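Local coordinates for hypothetical protein, IPT/TIG domain protein (Bacteroides ovatus, PDB 4HW6) that is of unknown function but probably serves as an auxiliary nutrient-binding protein, perhaps for carbohydrate, pairing an IPT/TIG domain with a six-bladed beta-propeller, at residues 109-114 against 425-430; 365-370 against 377-382; 400-405 against 421-426. All blocks are in the same frame, centred on the assembly; numbering follows the deposited sequence. Where two conformers were deposited one is given.

In the fold
All three contacts lie in the beta-propeller. Contact 1 and contact 3 belong to the same blade and share R425 and V426 of strand 425-431. Contact 2 is the hairpin of the neighbouring blade. Contacts 2 and 3 are mostly buried, while contact 1 mixes buried and partly exposed residues. Contacts 1 and 2 pair antiparallel strands through backbone bonds. Contact 3 joins loop residues at strand ends and relies more on polar side chains. The contacts also touch one another. I429 of contact 1 packs on Y379 and A380 of contact 2. R427 of contact 1 donates to L400 O of contact 3. H403 N meets H365 ND1 between contacts 2 and 3.

Contact 1 (109-114 against 425-430); sequences YVVTTF and RVRKIA
V110 and A430 face each other as an antiparallel hydrogen-bonded pair. V110 N donates to A430 O at 2.9 Å. A430 N returns a longer bond to V110 O, at 3.2 Å. T112 and K428 form the second such pair, and F114 N adds a bond to V426 O. K428 N donates to T112 O at 2.8 Å. The four carbonyl oxygens of the two pairs each take a CA-H contact as well. The shortest runs from V111 CA to K428 O, at 3.2 Å. The pairing is the closure of the propeller ring. Strand 109-115 comes before the other blades in the chain, yet it joins the last strand, 425-431, in one sheet. This is the "velcro" of beta-propellers. V111, T113, R427 and I429 share one face of the sheet. R427 is bent at chi2 (-72°) and chi3 (-73°). The bends lay one face of its guanidinium against V111, with V111 CG1 3.4 Å from R427 NH2. The N-H groups are satisfied elsewhere: NH1 by D420 and L400 O, NH2 by D392. A leucine in place of R427 would probably leave D420 and D392 without their positive mate. T113 OG1 bonds to Y390 and D392. T113 CG2 rests on the chain of R425, 3.8 Å from R425 CD, while R425 NH2 reaches N122. On the other face K428 runs extended alongside T112, with K428 CB 3.5 Å from T112 OG1. V426 CG1 meets the F114 ring at its edge, 3.9 Å from F114 CD2.

Contact 2 (365-370 against 377-382); sequences HTVRVL and TTYAGR
V367 and Y379 adopt the same first torsion: V367 CG1 and Y379 CG both stand opposite their own backbone N (chi1 178° and -179°). The two side chains lie side by side, pointing the same way. V367 CG1 meets the tyrosine ring at its edge, 4.0 Å from Y379 CD2. V369 CG2 comes across to Y379 CB, at 3.9 Å. On the other face, T378 turns its methyl to T366, with T378 CG2 3.7 Å from T366 CG2. The same T366 CG2 also packs on R382 CD, at 3.4 Å. T366 OG1 is turned to S364 instead. R368 is bent at chi3 (79°), which swings its guanidinium over to the T378 side. There D326 accepts from both R368 NH2 and T378 OG1, and D361 forms a salt bridge with R368 NH1. The segments are the two arms of a beta hairpin within one propeller blade. The register slips by one residue at a classic beta bulge, where Y379 and A380 both face V367. V367 O therefore accepts twice, from Y379 N at 2.7 Å and from A380 N at 3.1 Å. V367 N donates to A380 O. Beyond the bulge, V369 and T377 exchange two backbone bonds. At the other end G381 passes close to H365. A CB on G381 would clash with H365 O, and its backbone angles alone call for glycine. A water bridges the loop residues next to the strands. It donates to H365 O at 2.7 Å and accepts from R382 N at 2.9 Å.

Contact 3 (400-405 against 421-426); sequences LFNHPT and CDNHRV
H403 and D422 lie side by side and point the same way. H403 ND1 donates to D422 OD2 at 2.6 Å, and the bond is nearly straight at 169°. The acceptor lies in the ring plane and uses its anti lone pair, on the side away from the other carboxylate oxygen. Ring and carboxylate planes are turned 59° apart. N402 takes an extended first torsion, with CG opposite the backbone N (chi1 -168°). This carries its amide to D422 CB and to one face of the H403 ring. N402 OD1 sits 3.6 Å above that face, toward the rim. N402 CG also packs on D422 CB, at 3.6 Å. N423 carries CG opposite its carbonyl carbon and reaches across to N402, with N423 ND2 3.6 Å from N402 CB. That amide nitrogen is bonded to D420 and G389 O. Water 2 links the two asparagines: N402 ND2 donates to it at 3.0 Å, and it donates to N423 OD1 at 2.7 Å. The backbone joins as well, with D422 N bonded to N402 O. H403 O is gripped twice. C421 N at 3.1 Å and T405 OG1 at 2.8 Å reach H403 O from opposite faces of its plane. The site lies in the last propeller blade, where the lead-in to strand 404-410 meets the turn between strands 415-420 and 425-431. H424 and R425 make a G1 beta bulge at the end of that turn. The contact is mostly polar, so its fit depends on direction. The bond to D422 should fix the rotation of the H403 ring, and the nearby carboxylate would tend to favour a positive charge on that ring.

Contact 1 (109-114 against 425-430)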
# COMPACT_ATOMS: atom_id res chain seq x y z
N TYR A 109 -4.47 -10.78 7.45
CA TYR A 109 -3.94 -10.14 6.28
C TYR A 109 -3.01 -11.13 5.65
O TYR A 109 -2.30 -11.85 6.34
CB TYR A 109 -3.23 -8.86 6.66
CG TYR A 109 -4.19 -7.77 7.00
CD1 TYR A 109 -4.82 -7.75 8.24
CD2 TYR A 109 -4.49 -6.76 6.09
CE1 TYR A 109 -5.71 -6.75 8.57
CE2 TYR A 109 -5.39 -5.76 6.42
CZ TYR A 109 -5.99 -5.77 7.66
OH TYR A 109 -6.88 -4.78 8.01
N VAL A 110 -3.00 -11.16 4.33
CA VAL A 110 -2.18 -12.09 3.61
C VAL A 110 -1.49 -11.35 2.47
O VAL A 110 -1.97 -10.30 2.01
CB VAL A 110 -2.99 -13.27 3.04
CG1 VAL A 110 -3.53 -14.14 4.17
CG2 VAL A 110 -4.12 -12.76 2.13
N VAL A 111 -0.34 -11.88 2.06
CA VAL A 111 0.32 -11.42 0.86
C VAL A 111 -0.22 -12.24 -0.31
O VAL A 111 -0.33 -13.47 -0.22
CB VAL A 111 1.85 -11.54 0.93
CG1 VAL A 111 2.45 -10.96 -0.35
CG2 VAL A 111 2.45 -10.86 2.17
N THR A 112 -0.58 -11.56 -1.40
CA THR A 112 -0.99 -12.21 -2.63
C THR A 112 -0.18 -11.60 -3.81
O THR A 112 0.55 -10.63 -3.62
CB THR A 112 -2.49 -12.07 -2.92
OG1 THR A 112 -2.89 -10.69 -2.86
CG2 THR A 112 -3.31 -12.89 -1.95
N THR A 113 -0.32 -12.19 -4.99
CA THR A 113 0.31 -11.64 -6.19
C THR A 113 -0.74 -10.93 -7.05
O THR A 113 -1.72 -11.54 -7.43
CB THR A 113 1.04 -12.74 -6.99
OG1 THR A 113 2.04 -13.32 -6.12
CG2 THR A 113 1.69 -12.16 -8.25
N PHE A 114 -0.51 -9.64 -7.30
CA PHE A 114 -1.44 -8.78 -8.02
C PHE A 114 -1.13 -8.70 -9.52
O PHE A 114 -2.01 -8.93 -10.36
CB PHE A 114 -1.43 -7.39 -7.37
CG PHE A 114 -2.28 -6.36 -8.06
CD1 PHE A 114 -3.58 -6.65 -8.45
CD2 PHE A 114 -1.78 -5.09 -8.29
CE1 PHE A 114 -4.35 -5.69 -9.10
CE2 PHE A 114 -2.56 -4.13 -8.92
CZ PHE A 114 -3.83 -4.44 -9.33
N ARG A 425 7.33 -8.89 -9.67
CA ARG A 425 5.89 -8.83 -9.48
C ARG A 425 5.50 -7.71 -8.55
O ARG A 425 6.27 -7.35 -7.64
CB ARG A 425 5.40 -10.15 -8.87
CG ARG A 425 5.46 -11.37 -9.79
CD ARG A 425 5.42 -12.59 -8.90
NE ARG A 425 5.38 -13.87 -9.58
CZ ARG A 425 6.40 -14.73 -9.68
NH1 ARG A 425 7.64 -14.45 -9.24
NH2 ARG A 425 6.16 -15.91 -10.27
N VAL A 426 4.28 -7.21 -8.75
CA VAL A 426 3.59 -6.41 -7.74
C VAL A 426 2.81 -7.36 -6.82
O VAL A 426 1.92 -8.10 -7.27
CB VAL A 426 2.62 -5.39 -8.35
CG1 VAL A 426 1.96 -4.57 -7.25
CG2 VAL A 426 3.34 -4.47 -9.33
N ARG A 427 3.15 -7.33 -5.55
CA ARG A 427 2.48 -8.12 -4.53
C ARG A 427 1.42 -7.22 -3.86
O ARG A 427 1.51 -5.98 -3.92
CB ARG A 427 3.47 -8.62 -3.49
CG ARG A 427 4.71 -9.33 -4.03
CD ARG A 427 4.41 -10.70 -4.59
NE ARG A 427 4.13 -11.72 -3.58
CZ ARG A 427 5.01 -12.26 -2.74
NH1 ARG A 427 6.28 -11.96 -2.77
NH2 ARG A 427 4.61 -13.17 -1.88
N LYS A 428 0.41 -7.85 -3.29
CA LYS A 428 -0.64 -7.14 -2.56
C LYS A 428 -0.69 -7.62 -1.11
O LYS A 428 -0.54 -8.81 -0.84
CB LYS A 428 -1.96 -7.35 -3.25
CG LYS A 428 -3.19 -6.71 -2.61
CD LYS A 428 -4.37 -6.94 -3.56
CE LYS A 428 -5.71 -6.74 -2.93
NZ LYS A 428 -6.78 -7.05 -3.94
N ILE A 429 -0.87 -6.69 -0.18
CA ILE A 429 -1.15 -7.05 1.22
C ILE A 429 -2.55 -6.54 1.54
O ILE A 429 -2.81 -5.34 1.45
CB ILE A 429 -0.12 -6.47 2.22
CG1 ILE A 429 1.31 -6.90 1.86
CG2 ILE A 429 -0.49 -6.92 3.64
CD1 ILE A 429 2.38 -6.31 2.77
N ALA A 430 -3.45 -7.44 1.91
CA ALA A 430 -4.85 -7.12 2.14
C ALA A 430 -5.46 -8.24 2.96
O ALA A 430 -4.85 -9.31 3.12
CB ALA A 430 -5.61 -7.00 0.80

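Contact 2 (365-370 against 377-382)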
# COMPACT_ATOMS: atom_id res chain seq x y z
N HIS A 365 14.37 -8.22 3.23
CA HIS A 365 13.24 -8.79 2.49
C HIS A 365 11.91 -8.68 3.24
O HIS A 365 11.07 -9.60 3.22
CB HIS A 365 13.52 -10.23 2.06
CG HIS A 365 14.85 -10.39 1.39
ND1 HIS A 365 15.04 -10.12 0.04
CD2 HIS A 365 16.05 -10.80 1.86
CE1 HIS A 365 16.30 -10.35 -0.27
NE2 HIS A 365 16.95 -10.72 0.82
N THR A 366 11.71 -7.51 3.86
CA THR A 366 10.52 -7.28 4.65
C THR A 366 9.84 -5.95 4.33
O THR A 366 10.44 -5.01 3.76
CB THR A 366 10.85 -7.31 6.16
OG1 THR A 366 11.88 -6.34 6.45
CG2 THR A 366 11.32 -8.69 6.59
N VAL A 367 8.58 -5.87 4.72
CA VAL A 367 7.88 -4.63 4.89
C VAL A 367 7.86 -4.38 6.41
O VAL A 367 7.49 -5.27 7.19
CB VAL A 367 6.45 -4.68 4.33
CG1 VAL A 367 5.72 -3.36 4.59
CG2 VAL A 367 6.46 -4.99 2.81
N ARG A 368 8.29 -3.18 6.82
CA ARG A 368 8.45 -2.84 8.23
C ARG A 368 7.65 -1.60 8.53
O ARG A 368 7.20 -0.91 7.61
CB ARG A 368 9.94 -2.72 8.59
CG ARG A 368 10.68 -4.02 8.29
CD ARG A 368 12.16 -4.03 8.61
NE ARG A 368 12.39 -4.21 10.03
CZ ARG A 368 13.59 -4.11 10.58
NH1 ARG A 368 14.64 -3.88 9.80
NH2 ARG A 368 13.77 -4.26 11.87
N VAL A 369 7.46 -1.32 9.82
CA VAL A 369 6.70 -0.15 10.25
C VAL A 369 7.51 0.62 11.25
O VAL A 369 8.06 0.02 12.18
CB VAL A 369 5.36 -0.54 10.88
CG1 VAL A 369 4.54 0.71 11.17
CG2 VAL A 369 4.60 -1.47 9.97
N LEU A 370 7.59 1.93 11.05
CA LEU A 370 8.16 2.86 12.03
C LEU A 370 7.01 3.66 12.63
O LEU A 370 6.29 4.36 11.91
CB LEU A 370 9.17 3.78 11.33
CG LEU A 370 9.78 4.91 12.17
CD1 LEU A 370 10.51 4.38 13.41
CD2 LEU A 370 10.73 5.71 11.29
N THR A 377 8.91 -2.32 13.78
CA THR A 377 8.41 -3.70 13.85
C THR A 377 8.32 -4.24 12.42
O THR A 377 8.27 -3.46 11.48
CB THR A 377 7.02 -3.76 14.51
OG1 THR A 377 6.12 -2.96 13.73
CG2 THR A 377 7.09 -3.26 15.96
N THR A 378 8.37 -5.55 12.26
CA THR A 378 8.27 -6.16 10.94
C THR A 378 6.80 -6.53 10.64
O THR A 378 6.16 -7.19 11.42
CB THR A 378 9.23 -7.35 10.82
OG1 THR A 378 10.57 -6.83 10.96
CG2 THR A 378 9.07 -8.05 9.44
N TYR A 379 6.27 -6.01 9.54
CA TYR A 379 4.89 -6.26 9.17
C TYR A 379 4.70 -7.52 8.32
O TYR A 379 3.75 -8.29 8.56
CB TYR A 379 4.36 -5.04 8.42
CG TYR A 379 2.92 -5.06 7.95
CD1 TYR A 379 1.84 -5.17 8.86
CD2 TYR A 379 2.63 -4.89 6.61
CE1 TYR A 379 0.52 -5.13 8.41
CE2 TYR A 379 1.32 -4.85 6.16
CZ TYR A 379 0.28 -4.98 7.04
OH TYR A 379 -1.00 -4.93 6.54
N ALA A 380 5.61 -7.74 7.36
CA ALA A 380 5.49 -8.88 6.44
C ALA A 380 6.85 -9.36 5.93
O ALA A 380 7.76 -8.54 5.72
CB ALA A 380 4.56 -8.51 5.27
N GLY A 381 6.96 -10.66 5.70
CA GLY A 381 8.16 -11.27 5.11
C GLY A 381 8.89 -12.17 6.07
O GLY A 381 8.53 -12.24 7.25
N ARG A 382 9.90 -12.86 5.55
CA ARG A 382 10.76 -13.78 6.29
C ARG A 382 9.96 -14.95 6.92
O ARG A 382 10.27 -15.45 8.00
CB ARG A 382 11.58 -13.03 7.34
CG ARG A 382 12.47 -11.95 6.74
CD ARG A 382 13.21 -11.20 7.81
NE ARG A 382 14.31 -11.95 8.38
CZ ARG A 382 15.57 -11.90 7.93
NH1 ARG A 382 15.87 -11.20 6.85
NH2 ARG A 382 16.53 -12.59 8.55
O HOH W 1 10.80 -12.28 2.89

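Contact 3 (400-405 against 421-426)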
# COMPACT_ATOMS: atom_id res chain seq x y z
N LEU A 400 7.07 -14.65 1.76
CA LEU A 400 8.45 -14.34 1.39
C LEU A 400 8.46 -13.39 0.20
O LEU A 400 7.69 -13.55 -0.76
CB LEU A 400 9.23 -15.61 1.03
CG LEU A 400 9.61 -16.48 2.22
CD1 LEU A 400 10.05 -17.88 1.77
CD2 LEU A 400 10.68 -15.81 3.10
N PHE A 401 9.36 -12.42 0.29
CA PHE A 401 9.63 -11.47 -0.75
C PHE A 401 11.08 -11.65 -1.19
O PHE A 401 11.87 -12.32 -0.52
CB PHE A 401 9.53 -10.04 -0.25
CG PHE A 401 8.16 -9.65 0.28
CD1 PHE A 401 7.14 -9.31 -0.60
CD2 PHE A 401 7.92 -9.59 1.64
CE1 PHE A 401 5.89 -8.93 -0.12
CE2 PHE A 401 6.68 -9.20 2.12
CZ PHE A 401 5.66 -8.88 1.23
N ASN A 402 11.45 -10.96 -2.25
CA ASN A 402 12.85 -10.96 -2.71
C ASN A 402 13.17 -9.57 -3.23
O ASN A 402 12.83 -9.23 -4.37
CB ASN A 402 13.09 -12.02 -3.80
CG ASN A 402 14.55 -12.24 -4.10
OD1 ASN A 402 15.42 -11.47 -3.63
ND2 ASN A 402 14.86 -13.32 -4.85
N HIS A 403 13.79 -8.79 -2.36
CA HIS A 403 14.09 -7.38 -2.60
C HIS A 403 12.84 -6.52 -2.78
O HIS A 403 12.66 -5.83 -3.79
CB HIS A 403 15.10 -7.24 -3.74
CG HIS A 403 16.44 -7.76 -3.39
ND1 HIS A 403 17.25 -8.39 -4.31
CD2 HIS A 403 17.14 -7.73 -2.23
CE1 HIS A 403 18.39 -8.74 -3.71
NE2 HIS A 403 18.35 -8.34 -2.46
N PRO A 404 11.96 -6.55 -1.78
CA PRO A 404 10.86 -5.62 -1.83
C PRO A 404 11.40 -4.20 -1.75
O PRO A 404 12.21 -3.93 -0.87
CB PRO A 404 10.04 -5.97 -0.59
CG PRO A 404 11.00 -6.58 0.36
CD PRO A 404 12.08 -7.21 -0.47
N THR A 405 10.94 -3.30 -2.61
CA THR A 405 11.58 -2.01 -2.78
C THR A 405 10.63 -0.83 -2.75
O THR A 405 10.87 0.16 -2.07
CB THR A 405 12.38 -2.01 -4.10
OG1 THR A 405 13.33 -3.08 -4.06
CG2 THR A 405 13.11 -0.70 -4.32
N CYS A 421 10.99 -6.60 -6.26
CA CYS A 421 11.82 -6.43 -7.44
C CYS A 421 12.44 -7.68 -8.02
O CYS A 421 12.36 -7.88 -9.22
CB CYS A 421 12.91 -5.38 -7.21
SG CYS A 421 12.18 -3.76 -7.22
N ASP A 422 13.01 -8.55 -7.19
CA ASP A 422 13.62 -9.78 -7.71
C ASP A 422 12.67 -10.99 -7.86
O ASP A 422 13.06 -12.07 -8.31
CB ASP A 422 14.92 -10.05 -6.95
CG ASP A 422 16.11 -9.28 -7.57
OD1 ASP A 422 16.26 -9.32 -8.81
OD2 ASP A 422 16.89 -8.67 -6.84
N ASN A 423 11.39 -10.74 -7.62
CA ASN A 423 10.33 -11.64 -8.08
C ASN A 423 9.58 -11.07 -9.27
O ASN A 423 8.74 -11.74 -9.84
CB ASN A 423 9.35 -11.93 -6.94
CG ASN A 423 9.95 -12.85 -5.91
OD1 ASN A 423 10.69 -13.78 -6.27
ND2 ASN A 423 9.66 -12.60 -4.64
N HIS A 424 9.88 -9.82 -9.62
CA HIS A 424 9.39 -9.19 -10.85
C HIS A 424 7.89 -9.06 -10.86
O HIS A 424 7.26 -9.04 -11.93
CB HIS A 424 9.97 -9.94 -12.04
CG HIS A 424 11.47 -9.97 -12.01
ND1 HIS A 424 12.23 -8.84 -12.28
CD2 HIS A 424 12.34 -10.94 -11.66
CE1 HIS A 424 13.51 -9.14 -12.10
NE2 HIS A 424 13.60 -10.40 -11.72
N ARG A 425 7.33 -8.89 -9.67
CA ARG A 425 5.89 -8.83 -9.48
C ARG A 425 5.50 -7.71 -8.55
O ARG A 425 6.27 -7.35 -7.64
CB ARG A 425 5.40 -10.15 -8.87
CG ARG A 425 5.46 -11.37 -9.79
CD ARG A 425 5.42 -12.59 -8.90
NE ARG A 425 5.38 -13.87 -9.58
CZ ARG A 425 6.40 -14.73 -9.68
NH1 ARG A 425 7.64 -14.45 -9.24
NH2 ARG A 425 6.16 -15.91 -10.27
N VAL A 426 4.28 -7.21 -8.75
CA VAL A 426 3.59 -6.41 -7.74
C VAL A 426 2.81 -7.36 -6.82
O VAL A 426 1.92 -8.10 -7.27
CB VAL A 426 2.62 -5.39 -8.35
CG1 VAL A 426 1.96 -4.57 -7.25
CG2 VAL A 426 3.34 -4.47 -9.33
O HOH W 2 12.67 -15.30 -5.17